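Local coordinates for ribonuclease (Chelonia mydas, PDB 2ZPO), which probably cleaves single- and double-stranded RNA on the 3' side of pyrimidine nucleotides, as a secreted endonuclease of the pancreatic ribonuclease family, at residues Y4-F7 against L8-V12; C26-M29 against M30-G34. All blocks are in the same frame, centred on the assembly; numbering follows the deposited sequence.

Overall arrangement
Contact 1 spans most of helix 3-11 and contact 2 the last turns of helix 22-32 and its end, with centres about 13 Å apart. Arg-33, just past the second helix, joins them: its NH1 lies 2.8 Å from Arg-9 O and 2.8 Å from Val-12 O, probably hydrogen-bonded to both carbonyls, at and just past the end of the first helix. Strand 43-47 is a second link, since Asn-44 donates from its side-chain amide to Gln-10 O and also touches Met-30. The probable catalytic site is on the contact 1 side, where His-11 meets a bound sulfate. Contact 2 lies farther from the centre of the chain, about 12 Å against 8 Å, and carries one half-cystine, Cys-26.

Contact 1: Y4-F7 against L8-V12; sequences YEKF and LRQHV. With SO4 (sulfate ion), chain B.
His-11 rises over Phe-7 one turn along the helix, and its side chain runs from that ring to the sulfate. His-11 CB sits almost squarely above the middle of the Phe-7 ring, 4.2 Å from the centroid, in a CH-pi contact, and also lies near Phe-7 O. With CG set beside the backbone N, chi1 -60° turns the imidazole across the phenyl; His-11 CD2 touches Phe-7 CD2 at 3.9 Å, and the two ring planes meet at 47°. ND1 is taken by Thr-45 O, which helps fix the rotation of the ring. CE1 lies near sulfate O1. At the tip, His-11 NE2 donates to sulfate O1 at 2.9 Å, the oxygen lying in the imidazole plane at its edge, while a weak, more bent bond reaches O4. On another side of the helix, Leu-8 CG covers a face of the Tyr-4 ring off centre, and Leu-8 CD1 closes on Tyr-4 CE2 at 3.6 Å. Beneath run i to i+4 backbone bonds, including His-11 N to Phe-7 O at 2.9 Å. His-114 ND1 and Tyr-115 N also bind the sulfate, placed as expected for the phosphate-binding subsite between the two histidines that are probably catalytic, as in ribonuclease A.

Contact 2: C26-M29 against M30-G34; sequences CNQM and MQRRG
Gln-28 and Arg-32 run side by side and point the same way, one helical turn apart. The contact is van der Waals in kind: Gln-28 CB lies over the centre of one face of the Arg-32 guanidinium, 3.9 Å above its plane, and Gln-28 CD approaches Arg-32 NH2 to 3.7 Å over the same flat group. Amide and guanidinium are tilted by 32° and are layered rather than bonded through their polar atoms. With an alanine in place of Gln-28, CB would stay against the guanidinium, but NH2 is likely to lose its amide neighbour and the arginine end would probably be freer to swing. Backbone bonds carry the polar part, with Arg-32 N to Gln-28 O at 2.9 Å and Arg-33 N to Met-29 O at 2.9 Å. The helix then ends in a Schellman motif: Gly-34, with positive phi, is the C' residue, Gly-34 N bonding Gln-31 O at 3.0 Å while Met-35 N turns back to Met-30 O. Met-29 pairs with Arg-33 much as Gln-28 does with Arg-32. Its chain bends at chi2 and chi3 (-63° and -48°), which brings the methyl Met-29 CE over a face of the Arg-33 guanidinium, 3.4 Å from Arg-33 NE, while NH1 of that group reaches the carbonyls of Arg-9 and Val-12. Among the buried side chains, Met-30 CG rests 3.1 Å from Cys-26 O, and the thioether chain touches Phe-46 and Tyr-94 of the sheet. Cys-26 ties the same helix covalently to strand 69-83 through its disulfide with Cys-81.

Contact 1: Y4-F7 against L8-V12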
loop_
_atom_site.group_PDB
_atom_site.type_symbol
_atom_site.label_atom_id
_atom_site.label_comp_id
_atom_site.label_asym_id
_atom_site.label_seq_id
_atom_site.Cartn_x
_atom_site.Cartn_y
_atom_site.Cartn_z
ATOM N N TYR A 4 -7.279 -9.395 5.687
ATOM C CA TYR A 4 -6.167 -8.784 6.422
ATOM C C TYR A 4 -4.835 -9.187 5.825
ATOM O O TYR A 4 -3.984 -8.318 5.567
ATOM C CB TYR A 4 -6.248 -9.151 7.909
ATOM C CG TYR A 4 -5.090 -8.624 8.721
ATOM C CD1 TYR A 4 -4.982 -7.259 9.005
ATOM C CD2 TYR A 4 -4.085 -9.463 9.147
ATOM C CE1 TYR A 4 -3.893 -6.769 9.744
ATOM C CE2 TYR A 4 -3.015 -8.995 9.889
ATOM C CZ TYR A 4 -2.922 -7.648 10.177
ATOM O OH TYR A 4 -1.825 -7.198 10.920
ATOM N N GLU A 5 -4.644 -10.487 5.567
ATOM C CA GLU A 5 -3.423 -10.979 4.942
ATOM C C GLU A 5 -3.204 -10.330 3.572
ATOM O O GLU A 5 -2.081 -10.032 3.201
ATOM C CB GLU A 5 -3.437 -12.506 4.801
ATOM C CG GLU A 5 -3.191 -13.202 6.133
ATOM C CD GLU A 5 -3.349 -14.701 6.047
ATOM O OE1 GLU A 5 -4.157 -15.166 5.204
ATOM O OE2 GLU A 5 -2.690 -15.396 6.860
ATOM N N LYS A 6 -4.293 -10.131 2.827
ATOM C CA LYS A 6 -4.184 -9.500 1.501
ATOM C C LYS A 6 -3.744 -8.045 1.637
ATOM O O LYS A 6 -2.958 -7.556 0.832
ATOM C CB LYS A 6 -5.508 -9.578 0.749
ATOM C CG LYS A 6 -5.485 -8.850 -0.613
ATOM C CD LYS A 6 -6.697 -9.219 -1.426
ATOM C CE LYS A 6 -6.661 -8.511 -2.787
ATOM N NZ LYS A 6 -7.644 -9.141 -3.734
ATOM N N PHE A 7 -4.230 -7.385 2.676
ATOM C CA PHE A 7 -3.819 -6.002 2.933
ATOM C C PHE A 7 -2.316 -5.929 3.245
ATOM O O PHE A 7 -1.620 -5.071 2.700
ATOM C CB PHE A 7 -4.631 -5.363 4.061
ATOM C CG PHE A 7 -4.212 -3.942 4.368
ATOM C CD1 PHE A 7 -3.193 -3.690 5.287
ATOM C CD2 PHE A 7 -4.817 -2.857 3.710
ATOM C CE1 PHE A 7 -2.789 -2.373 5.565
ATOM C CE2 PHE A 7 -4.451 -1.535 3.993
ATOM C CZ PHE A 7 -3.411 -1.290 4.912
ATOM N N LEU A 8 -1.815 -6.784 4.132
ATOM C CA LEU A 8 -0.381 -6.827 4.398
ATOM C C LEU A 8 0.426 -7.149 3.137
ATOM O O LEU A 8 1.458 -6.545 2.893
ATOM C CB LEU A 8 -0.058 -7.871 5.479
ATOM C CG LEU A 8 -0.715 -7.688 6.840
ATOM C CD1 LEU A 8 -0.079 -8.698 7.792
ATOM C CD2 LEU A 8 -0.584 -6.293 7.390
ATOM N N ARG A 9 -0.048 -8.117 2.349
ATOM C CA ARG A 9 0.707 -8.542 1.173
ATOM C C ARG A 9 0.826 -7.412 0.163
ATOM O O ARG A 9 1.906 -7.174 -0.382
ATOM C CB ARG A 9 0.010 -9.743 0.514
ATOM C CG ARG A 9 0.620 -10.150 -0.840
ATOM C CD ARG A 9 0.006 -11.453 -1.385
ATOM N NE ARG A 9 -1.452 -11.437 -1.514
ATOM C CZ ARG A 9 -2.107 -10.935 -2.558
ATOM N NH1 ARG A 9 -1.433 -10.398 -3.563
ATOM N NH2 ARG A 9 -3.439 -10.968 -2.590
ATOM N N GLN A 10 -0.279 -6.716 -0.060
ATOM C CA GLN A 10 -0.354 -5.644 -1.042
ATOM C C GLN A 10 0.270 -4.313 -0.558
ATOM O O GLN A 10 0.849 -3.573 -1.377
ATOM C CB GLN A 10 -1.798 -5.403 -1.488
ATOM C CG GLN A 10 -2.378 -6.548 -2.338
ATOM C CD GLN A 10 -3.649 -6.193 -3.069
ATOM O OE1 GLN A 10 -3.786 -6.492 -4.258
ATOM N NE2 GLN A 10 -4.592 -5.589 -2.378
ATOM N N HIS A 11 0.186 -4.034 0.751
ATOM C CA HIS A 11 0.428 -2.649 1.229
ATOM C C HIS A 11 1.435 -2.434 2.360
ATOM O O HIS A 11 1.687 -1.277 2.736
ATOM C CB HIS A 11 -0.899 -1.984 1.611
ATOM C CG HIS A 11 -1.882 -1.895 0.484
ATOM N ND1 HIS A 11 -1.673 -1.112 -0.636
ATOM C CD2 HIS A 11 -3.065 -2.519 0.290
ATOM C CE1 HIS A 11 -2.700 -1.243 -1.461
ATOM N NE2 HIS A 11 -3.565 -2.086 -0.915
ATOM N N VAL A 12 1.991 -3.499 2.928
ATOM C CA VAL A 12 2.909 -3.344 4.056
ATOM C C VAL A 12 4.312 -3.860 3.673
ATOM O O VAL A 12 4.488 -5.043 3.328
ATOM C CB VAL A 12 2.371 -4.015 5.357
ATOM C CG1 VAL A 12 3.385 -3.869 6.491
ATOM C CG2 VAL A 12 1.004 -3.430 5.758
HETATM S S SO4 B . -6.935 -2.534 -2.003
HETATM O O1 SO4 B . -5.729 -2.979 -2.696
HETATM O O2 SO4 B . -7.952 -2.079 -2.949
HETATM O O3 SO4 B . -7.518 -3.618 -1.178
HETATM O O4 SO4 B . -6.605 -1.390 -1.174
#

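Contact 2: C26-M29 against M30-G34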
loop_
_atom_site.group_PDB
_atom_site.type_symbol
_atom_site.label_atom_id
_atom_site.label_comp_id
_atom_site.label_asym_id
_atom_site.label_seq_id
_atom_site.Cartn_x
_atom_site.Cartn_y
_atom_site.Cartn_z
ATOM N N CYS A 26 9.657 -0.611 -7.328
ATOM C CA CYS A 26 8.289 -0.883 -7.775
ATOM C C CYS A 26 8.177 -2.129 -8.655
ATOM O O CYS A 26 7.319 -2.971 -8.461
ATOM C CB CYS A 26 7.736 0.352 -8.462
ATOM S SG CYS A 26 7.287 1.658 -7.321
ATOM N N ASN A 27 9.093 -2.255 -9.616
ATOM C CA ASN A 27 9.084 -3.394 -10.485
ATOM C C ASN A 27 9.226 -4.717 -9.712
ATOM O O ASN A 27 8.475 -5.670 -9.934
ATOM C CB ASN A 27 10.185 -3.215 -11.530
ATOM C CG ASN A 27 9.807 -2.175 -12.591
ATOM O OD1 ASN A 27 8.610 -1.918 -12.832
ATOM N ND2 ASN A 27 10.813 -1.602 -13.258
ATOM N N GLN A 28 10.164 -4.737 -8.771
ATOM C CA GLN A 28 10.414 -5.935 -7.977
ATOM C C GLN A 28 9.260 -6.241 -7.025
ATOM O O GLN A 28 8.809 -7.374 -6.907
ATOM C CB GLN A 28 11.719 -5.765 -7.182
ATOM C CG GLN A 28 12.946 -5.720 -8.089
ATOM C CD GLN A 28 14.285 -5.575 -7.335
ATOM O OE1 GLN A 28 14.379 -4.907 -6.304
ATOM N NE2 GLN A 28 15.333 -6.187 -7.887
ATOM N N MET A 29 8.773 -5.215 -6.344
ATOM C CA MET A 29 7.819 -5.435 -5.242
ATOM C C MET A 29 6.435 -5.778 -5.800
ATOM O O MET A 29 5.729 -6.632 -5.258
ATOM C CB MET A 29 7.777 -4.209 -4.317
ATOM C CG MET A 29 9.029 -3.982 -3.500
ATOM S SD MET A 29 9.386 -5.312 -2.325
ATOM C CE MET A 29 7.811 -5.542 -1.544
ATOM N N MET A 30 6.064 -5.141 -6.908
ATOM C CA MET A 30 4.766 -5.435 -7.527
ATOM C C MET A 30 4.704 -6.895 -7.934
ATOM O O MET A 30 3.678 -7.525 -7.802
ATOM C CB MET A 30 4.513 -4.511 -8.714
ATOM C CG MET A 30 4.219 -3.053 -8.321
ATOM S SD MET A 30 2.827 -2.812 -7.170
ATOM C CE MET A 30 1.428 -3.062 -8.261
ATOM N N GLN A 31 5.822 -7.419 -8.414
ATOM C CA GLN A 31 5.874 -8.838 -8.790
ATOM C C GLN A 31 5.939 -9.757 -7.570
ATOM O O GLN A 31 5.144 -10.690 -7.454
ATOM C CB GLN A 31 7.079 -9.113 -9.684
ATOM C CG GLN A 31 7.155 -10.573 -10.113
ATOM C CD GLN A 31 8.216 -10.843 -11.152
ATOM O OE1 GLN A 31 8.638 -9.945 -11.879
ATOM N NE2 GLN A 31 8.643 -12.100 -11.244
ATOM N N ARG A 32 6.884 -9.476 -6.667
ATOM C CA ARG A 32 7.096 -10.300 -5.463
ATOM C C ARG A 32 5.807 -10.471 -4.652
ATOM O O ARG A 32 5.513 -11.567 -4.118
ATOM C CB ARG A 32 8.209 -9.695 -4.580
ATOM C CG ARG A 32 9.629 -9.847 -5.131
ATOM C CD ARG A 32 10.668 -9.103 -4.270
ATOM N NE ARG A 32 12.021 -9.201 -4.834
ATOM C CZ ARG A 32 13.031 -8.395 -4.510
ATOM N NH1 ARG A 32 12.847 -7.411 -3.629
ATOM N NH2 ARG A 32 14.227 -8.555 -5.074
ATOM N N ARG A 33 5.016 -9.396 -4.595
ATOM C CA ARG A 33 3.803 -9.369 -3.790
ATOM C C ARG A 33 2.546 -9.843 -4.524
ATOM O O ARG A 33 1.444 -9.695 -4.015
ATOM C CB ARG A 33 3.596 -7.965 -3.199
ATOM C CG ARG A 33 4.678 -7.523 -2.254
ATOM C CD ARG A 33 4.820 -8.470 -1.049
ATOM N NE ARG A 33 5.811 -7.942 -0.102
ATOM C CZ ARG A 33 5.516 -7.127 0.918
ATOM N NH1 ARG A 33 4.265 -6.768 1.127
ATOM N NH2 ARG A 33 6.470 -6.706 1.738
ATOM N N GLY A 34 2.708 -10.387 -5.728
ATOM C CA GLY A 34 1.578 -11.067 -6.382
ATOM C C GLY A 34 0.676 -10.148 -7.175
ATOM O O GLY A 34 -0.463 -10.486 -7.453
#